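Local coordinates for protein TetR transcriptional regulator (Chloroflexus aurantiacus, PDB 3QBM) that probably binds DNA as a TetR-family regulator of transcription, working as an all-helical dimer, at residues G42-Y45 and R46-S50; L138-T141 and G142-G146; L160-A163 and T164-A168. One frame throughout, in Å; residues are numbered along the deposited sequence.

Contact 1 (G42-Y45 and R46-S50)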
# COMPACT_ATOMS: atom_id res chain seq x y z
N GLY A 42 -30.01 -15.67 6.49
CA GLY A 42 -30.53 -16.65 5.54
C GLY A 42 -30.85 -16.07 4.16
O GLY A 42 -30.86 -16.78 3.15
N GLY A 43 -31.15 -14.78 4.15
CA GLY A 43 -31.40 -14.05 2.90
C GLY A 43 -30.12 -13.86 2.11
O GLY A 43 -30.13 -13.91 0.86
N ILE A 44 -29.01 -13.65 2.82
CA ILE A 44 -27.70 -13.53 2.20
C ILE A 44 -27.20 -14.89 1.68
O ILE A 44 -26.77 -15.00 0.54
CB ILE A 44 -26.66 -12.95 3.18
CG1 ILE A 44 -27.11 -11.55 3.66
CG2 ILE A 44 -25.25 -12.91 2.55
CD1 ILE A 44 -26.14 -10.88 4.54
N TYR A 45 -27.29 -15.92 2.51
CA TYR A 45 -26.73 -17.21 2.14
C TYR A 45 -27.64 -18.09 1.26
O TYR A 45 -27.28 -19.19 0.86
CB TYR A 45 -26.24 -17.93 3.41
CG TYR A 45 -25.04 -17.24 4.03
CD1 TYR A 45 -23.95 -16.83 3.25
CD2 TYR A 45 -24.99 -16.98 5.40
CE1 TYR A 45 -22.85 -16.22 3.82
CE2 TYR A 45 -23.88 -16.37 5.96
CZ TYR A 45 -22.82 -15.99 5.17
OH TYR A 45 -21.73 -15.36 5.74
N ARG A 46 -28.83 -17.59 0.97
CA ARG A 46 -29.63 -18.14 -0.11
C ARG A 46 -28.85 -17.87 -1.43
O ARG A 46 -28.82 -18.70 -2.34
CB ARG A 46 -31.00 -17.44 -0.10
CG ARG A 46 -31.85 -17.54 -1.38
CD ARG A 46 -32.35 -18.94 -1.67
NE ARG A 46 -33.53 -19.04 -2.55
CZ ARG A 46 -33.88 -18.20 -3.54
NH1 ARG A 46 -33.16 -17.13 -3.88
NH2 ARG A 46 -34.99 -18.45 -4.22
N HIS A 47 -28.18 -16.72 -1.49
CA HIS A 47 -27.48 -16.29 -2.71
C HIS A 47 -26.00 -16.62 -2.76
O HIS A 47 -25.42 -16.65 -3.85
CB HIS A 47 -27.70 -14.80 -2.92
CG HIS A 47 -29.14 -14.46 -3.12
ND1 HIS A 47 -29.83 -14.80 -4.26
CD2 HIS A 47 -30.04 -13.90 -2.28
CE1 HIS A 47 -31.10 -14.44 -4.13
NE2 HIS A 47 -31.25 -13.90 -2.94
N PHE A 48 -25.39 -16.85 -1.59
CA PHE A 48 -23.95 -17.15 -1.50
C PHE A 48 -23.81 -18.35 -0.60
O PHE A 48 -24.54 -18.50 0.37
CB PHE A 48 -23.15 -15.96 -0.96
CG PHE A 48 -23.33 -14.72 -1.79
CD1 PHE A 48 -22.58 -14.54 -2.93
CD2 PHE A 48 -24.32 -13.80 -1.49
CE1 PHE A 48 -22.77 -13.43 -3.74
CE2 PHE A 48 -24.52 -12.70 -2.28
CZ PHE A 48 -23.74 -12.50 -3.41
N GLU A 49 -22.91 -19.23 -0.95
CA GLU A 49 -22.75 -20.42 -0.17
C GLU A 49 -22.00 -20.16 1.13
O GLU A 49 -22.16 -20.91 2.08
CB GLU A 49 -22.12 -21.51 -1.01
CG GLU A 49 -23.23 -22.29 -1.75
CD GLU A 49 -22.69 -23.25 -2.80
OE1 GLU A 49 -21.48 -23.14 -3.15
OE2 GLU A 49 -23.48 -24.10 -3.27
N SER A 50 -21.22 -19.09 1.17
CA SER A 50 -20.39 -18.81 2.33
C SER A 50 -19.93 -17.35 2.31
O SER A 50 -20.04 -16.67 1.30
CB SER A 50 -19.16 -19.71 2.33
OG SER A 50 -18.28 -19.34 1.28
O HOH W 1 -32.72 -13.22 -0.21

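Contact 2 (L138-T141 and G142-G146)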
# COMPACT_ATOMS: atom_id res chain seq x y z
N LEU A 138 -0.24 1.03 -24.61
CA LEU A 138 -0.05 2.44 -24.91
C LEU A 138 1.38 2.78 -25.27
O LEU A 138 1.64 3.56 -26.21
CB LEU A 138 -0.54 3.27 -23.74
CG LEU A 138 -2.05 3.31 -23.51
CD1 LEU A 138 -2.32 3.84 -22.10
CD2 LEU A 138 -2.77 4.20 -24.58
N VAL A 139 2.33 2.19 -24.54
CA VAL A 139 3.71 2.44 -24.85
C VAL A 139 4.06 1.92 -26.24
O VAL A 139 4.65 2.65 -27.01
CB VAL A 139 4.66 1.87 -23.77
CG1 VAL A 139 6.12 1.88 -24.28
CG2 VAL A 139 4.46 2.65 -22.43
N GLN A 140 3.68 0.70 -26.60
CA GLN A 140 3.99 0.22 -27.96
C GLN A 140 3.26 1.03 -29.01
O GLN A 140 3.81 1.30 -30.08
CB GLN A 140 3.72 -1.28 -28.17
CG GLN A 140 4.06 -1.77 -29.59
CD GLN A 140 5.48 -1.35 -30.10
OE1 GLN A 140 6.50 -1.72 -29.51
NE2 GLN A 140 5.52 -0.56 -31.21
N THR A 141 2.03 1.45 -28.73
CA THR A 141 1.34 2.34 -29.69
C THR A 141 2.12 3.64 -29.91
O THR A 141 2.37 4.07 -31.03
CB THR A 141 -0.14 2.58 -29.27
OG1 THR A 141 -0.85 1.34 -29.39
CG2 THR A 141 -0.81 3.59 -30.14
N GLY A 142 2.57 4.24 -28.81
CA GLY A 142 3.28 5.50 -28.84
C GLY A 142 4.58 5.37 -29.56
O GLY A 142 4.97 6.28 -30.29
N ILE A 143 5.27 4.23 -29.36
CA ILE A 143 6.53 3.99 -30.06
C ILE A 143 6.23 3.90 -31.55
O ILE A 143 6.91 4.55 -32.32
CB ILE A 143 7.29 2.73 -29.56
CG1 ILE A 143 7.81 2.97 -28.15
CG2 ILE A 143 8.46 2.35 -30.51
CD1 ILE A 143 8.36 1.72 -27.40
N ALA A 144 5.20 3.14 -31.94
CA ALA A 144 4.85 3.05 -33.35
C ALA A 144 4.54 4.41 -33.95
O ALA A 144 4.82 4.65 -35.09
CB ALA A 144 3.66 2.10 -33.55
N ARG A 145 3.97 5.33 -33.16
CA ARG A 145 3.57 6.64 -33.67
C ARG A 145 4.68 7.69 -33.60
O ARG A 145 4.45 8.81 -34.02
CB ARG A 145 2.38 7.19 -32.87
CG ARG A 145 1.05 6.42 -33.12
CD ARG A 145 -0.09 6.86 -32.23
NE ARG A 145 -0.52 8.21 -32.57
CZ ARG A 145 -1.39 8.50 -33.54
NH1 ARG A 145 -1.91 7.56 -34.31
NH2 ARG A 145 -1.71 9.76 -33.76
N GLY A 146 5.83 7.35 -33.03
CA GLY A 146 6.87 8.35 -32.82
C GLY A 146 6.56 9.30 -31.68
O GLY A 146 7.15 10.37 -31.58

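Contact 3 (L160-A163 and T164-A168)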
# COMPACT_ATOMS: atom_id res chain seq x y z
N LEU A 160 6.46 1.11 -12.17
CA LEU A 160 6.81 2.35 -11.45
C LEU A 160 5.56 3.20 -11.16
O LEU A 160 5.35 3.66 -10.02
CB LEU A 160 7.81 3.17 -12.25
CG LEU A 160 8.14 4.56 -11.69
CD1 LEU A 160 8.90 4.42 -10.36
CD2 LEU A 160 8.98 5.31 -12.75
N ILE A 161 4.76 3.42 -12.21
CA ILE A 161 3.52 4.16 -12.11
C ILE A 161 2.59 3.56 -11.06
O ILE A 161 2.11 4.26 -10.20
CB ILE A 161 2.77 4.19 -13.46
CG1 ILE A 161 3.42 5.18 -14.41
CG2 ILE A 161 1.28 4.52 -13.22
CD1 ILE A 161 2.94 5.02 -15.90
N ILE A 162 2.35 2.25 -11.13
CA ILE A 162 1.44 1.61 -10.17
C ILE A 162 1.92 1.70 -8.72
O ILE A 162 1.13 2.02 -7.83
CB ILE A 162 1.17 0.13 -10.55
CG1 ILE A 162 0.47 0.08 -11.90
CG2 ILE A 162 0.34 -0.59 -9.45
CD1 ILE A 162 0.51 -1.35 -12.58
N ALA A 163 3.20 1.45 -8.53
CA ALA A 163 3.83 1.53 -7.20
C ALA A 163 3.69 2.95 -6.67
O ALA A 163 3.24 3.15 -5.53
CB ALA A 163 5.34 1.16 -7.25
N THR A 164 4.07 3.92 -7.48
CA THR A 164 4.04 5.32 -7.03
C THR A 164 2.66 5.80 -6.65
O THR A 164 2.48 6.42 -5.56
CB THR A 164 4.62 6.24 -8.10
OG1 THR A 164 5.95 5.78 -8.42
CG2 THR A 164 4.69 7.71 -7.60
N MSE A 165 1.71 5.55 -7.53
CA MSE A 165 0.35 6.06 -7.35
C MSE A 165 -0.34 5.33 -6.20
O MSE A 165 -0.98 5.98 -5.37
CB MSE A 165 -0.46 6.01 -8.65
CG MSE A 165 0.05 6.93 -9.77
SE MSE A 165 0.66 8.74 -9.28
CE MSE A 165 -1.03 9.52 -8.72
N GLU A 166 -0.18 4.01 -6.08
CA GLU A 166 -0.80 3.28 -5.00
C GLU A 166 -0.18 3.66 -3.65
O GLU A 166 -0.92 3.80 -2.68
CB GLU A 166 -0.72 1.76 -5.20
CG GLU A 166 -1.64 1.23 -6.26
CD GLU A 166 -3.10 1.19 -5.86
OE1 GLU A 166 -3.56 2.04 -5.06
OE2 GLU A 166 -3.78 0.29 -6.35
N GLY A 167 1.16 3.81 -3.59
CA GLY A 167 1.82 4.32 -2.37
C GLY A 167 1.33 5.72 -1.95
O GLY A 167 1.10 6.02 -0.77
N ALA A 168 1.08 6.56 -2.94
CA ALA A 168 0.54 7.87 -2.67
C ALA A 168 -0.91 7.82 -2.17
O ALA A 168 -1.28 8.61 -1.31
CB ALA A 168 0.68 8.73 -3.88

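Contact 1 (G42-Y45 and R46-S50)
In the helix-turn-helix predicted for this TetR-type DNA-binding domain, the carbonyl oxygen of Ile44, on the recognition helix 41-45, receives two backbone N-H groups from the turn that follows. His47 N lies 3.0 Å from Ile44 O and well above the carbonyl plane, 51° out of it; Phe48 N makes a second, weak bond to the same oxygen. One donor is three residues on and the other four. A weak bond from Arg46 N to Gly42 O precedes them.

The side chains follow this backbone. Phe48 has CG beside its own backbone N (chi1 -57°), so the ring swings back toward Ile44: CD2 comes edge-on to within 3.4 Å of Ile44 O and 4.2 Å from Ile44 CG2. Both residues are buried, as apolar branches should be where Val12 and Val13 of helix 2-23, Met34 of helix 30-37 and Leu54 of helix 51-74 converge. His47 presents its CD2 edge to Gly43 O at 3.1 Å, while a water donates to that oxygen and also meets His47 NE2, at 3.2 Å. Arg46 CG lies over one face of the imidazole, offset toward its rim, before the arginine chain bends at chi2 and leads its guanidinium away. Tyr45 reaches along the loop: its CD1 edge faces Phe48 O at 3.4 Å, CE1 lies 3.5 Å from Ser50 C, and Ile44 CG2 sits over one ring face, offset toward the rim. A large ring with a polar end suits this partly exposed place, close to Lys51.

Ser50 closes the turn as N-cap of helix 51-74, its hydroxyl bonded to Gln53 N. A short recognition helix followed by an aromatic-rich turn and a capped long helix is typical of the TetR-family DNA-binding domain.

Contact 2 (L138-T141 and G142-G146)
Ile143 lies back along its helix against Val139, four residues earlier. Its CB stands 3.7 Å from Val139 O, and CG1 comes closer, 3.4 Å from that same oxygen. With CG1 beside the backbone N (chi1 -69°), the chain runs back toward the preceding turn, and the tip, CD1, reaches Val139 CG1 at 3.8 Å and lies equally near Val139 O; the two branched side chains cross at a slant. A branched apolar residue suits this place, since CB and CG1 shield the Val139 carbonyl while CD1 meets a buried valine. Beneath them Ile143 N bonds Val139 O at 2.9 Å, almost in line with the carbonyl.

Two residues further along, on another side of the helix, Thr141 and Arg145 run side by side, Thr141 CG2 against Arg145 CD at 3.9 Å. The methyl packs on the aliphatic part of the arginine, while the polar ends find other partners: Thr141 OG1 bonds Thr137 O, and Arg145 NE forms a salt bridge with Glu147. Gly146 then ends the helix in a Schellman motif, its positive phi (74°) easy for glycine.

The buried Val139 touches Ile84 of helix 80-92 and Ala154 and Leu157 of helix 154-175, while Ile143 rests on Ile148 and Pro150 in the loop between helices 118-144 and 154-175.

Contact 3 (L160-A163 and T164-A168)
Leu160 O is gripped twice by one residue, Thr164, whose hydroxyl OG1 donates at 2.7 Å and whose backbone N donates at 2.9 Å. The two donors reach this oxygen from opposite faces of the carbonyl plane, OG1 from 38° out of it. Thr164 can do this because OG1 sits beside its own backbone N (chi1 -56°), where the hydroxyl looks back down the helix. Threonine thus suits a buried helix: its one polar side-chain atom is satisfied by the preceding turn, and the rest is hydrocarbon. Leu160 lies alongside, its CD1 3.8 Å from Thr164 OG1, and both side chains point the same way, toward the dimer interface. There Leu160 packs on His187 of the second subunit, and the Thr164 hydroxyl makes a weak hydrogen bond with Thr164 OG1 of that subunit.

Ile162 and Glu166 run side by side, with Ile162 CG2 4.2 Å from Glu166 CG, so the aliphatic stem of the glutamate serves as an apolar surface; both also touch the second subunit, at its Leu171 and Met170. Glu166 bends at chi2 and its end leads away, among Phe91, Trp131, Ile106 and Leu107. Met165, a selenomethionine, lays CG 3.4 Å from Ile161 O and 4.4 Å from Ile161 CG2, then bends at chi2 and chi3, and touches Phe91 and Ala184. Small Ala163 meets Leu171 of the second subunit. Gly167 N bonds Ala163 O at 2.9 Å, and a side-chain carbon on Gly167 would crowd that carbonyl.

A carboxylate in such apolar company may have a raised pKa; the bound magnesium ion is about 11 Å from the Glu166 side chain, too far for direct coordination. Leu160 O and the Thr164 hydroxyl satisfy each other inside the helix, which lets a polar residue sit in an apolar dimer interface of the TetR C-terminal domain.

How the contacts relate
Contact 3 is the buried one, in the middle of helix 154-175 and against the second subunit; contacts 1 and 2 are only partly buried, lie on opposite sides of the chain's centre, and touch no other chain of the assembly. Contacts 2 and 3 fall on consecutive helices of the C-terminal domain, their nearest atoms about 7 Å apart, whereas contact 1 sits in the DNA-binding domain with its centre 48 Å from that of contact 2. Chemistry follows place: aromatic edges against carbonyl oxygens and a bridging water characterise the turn of contact 1, a Schellman glycine marks the helix end in contact 2, and contact 3 keeps regular helix bonding, adding a threonine hydroxyl.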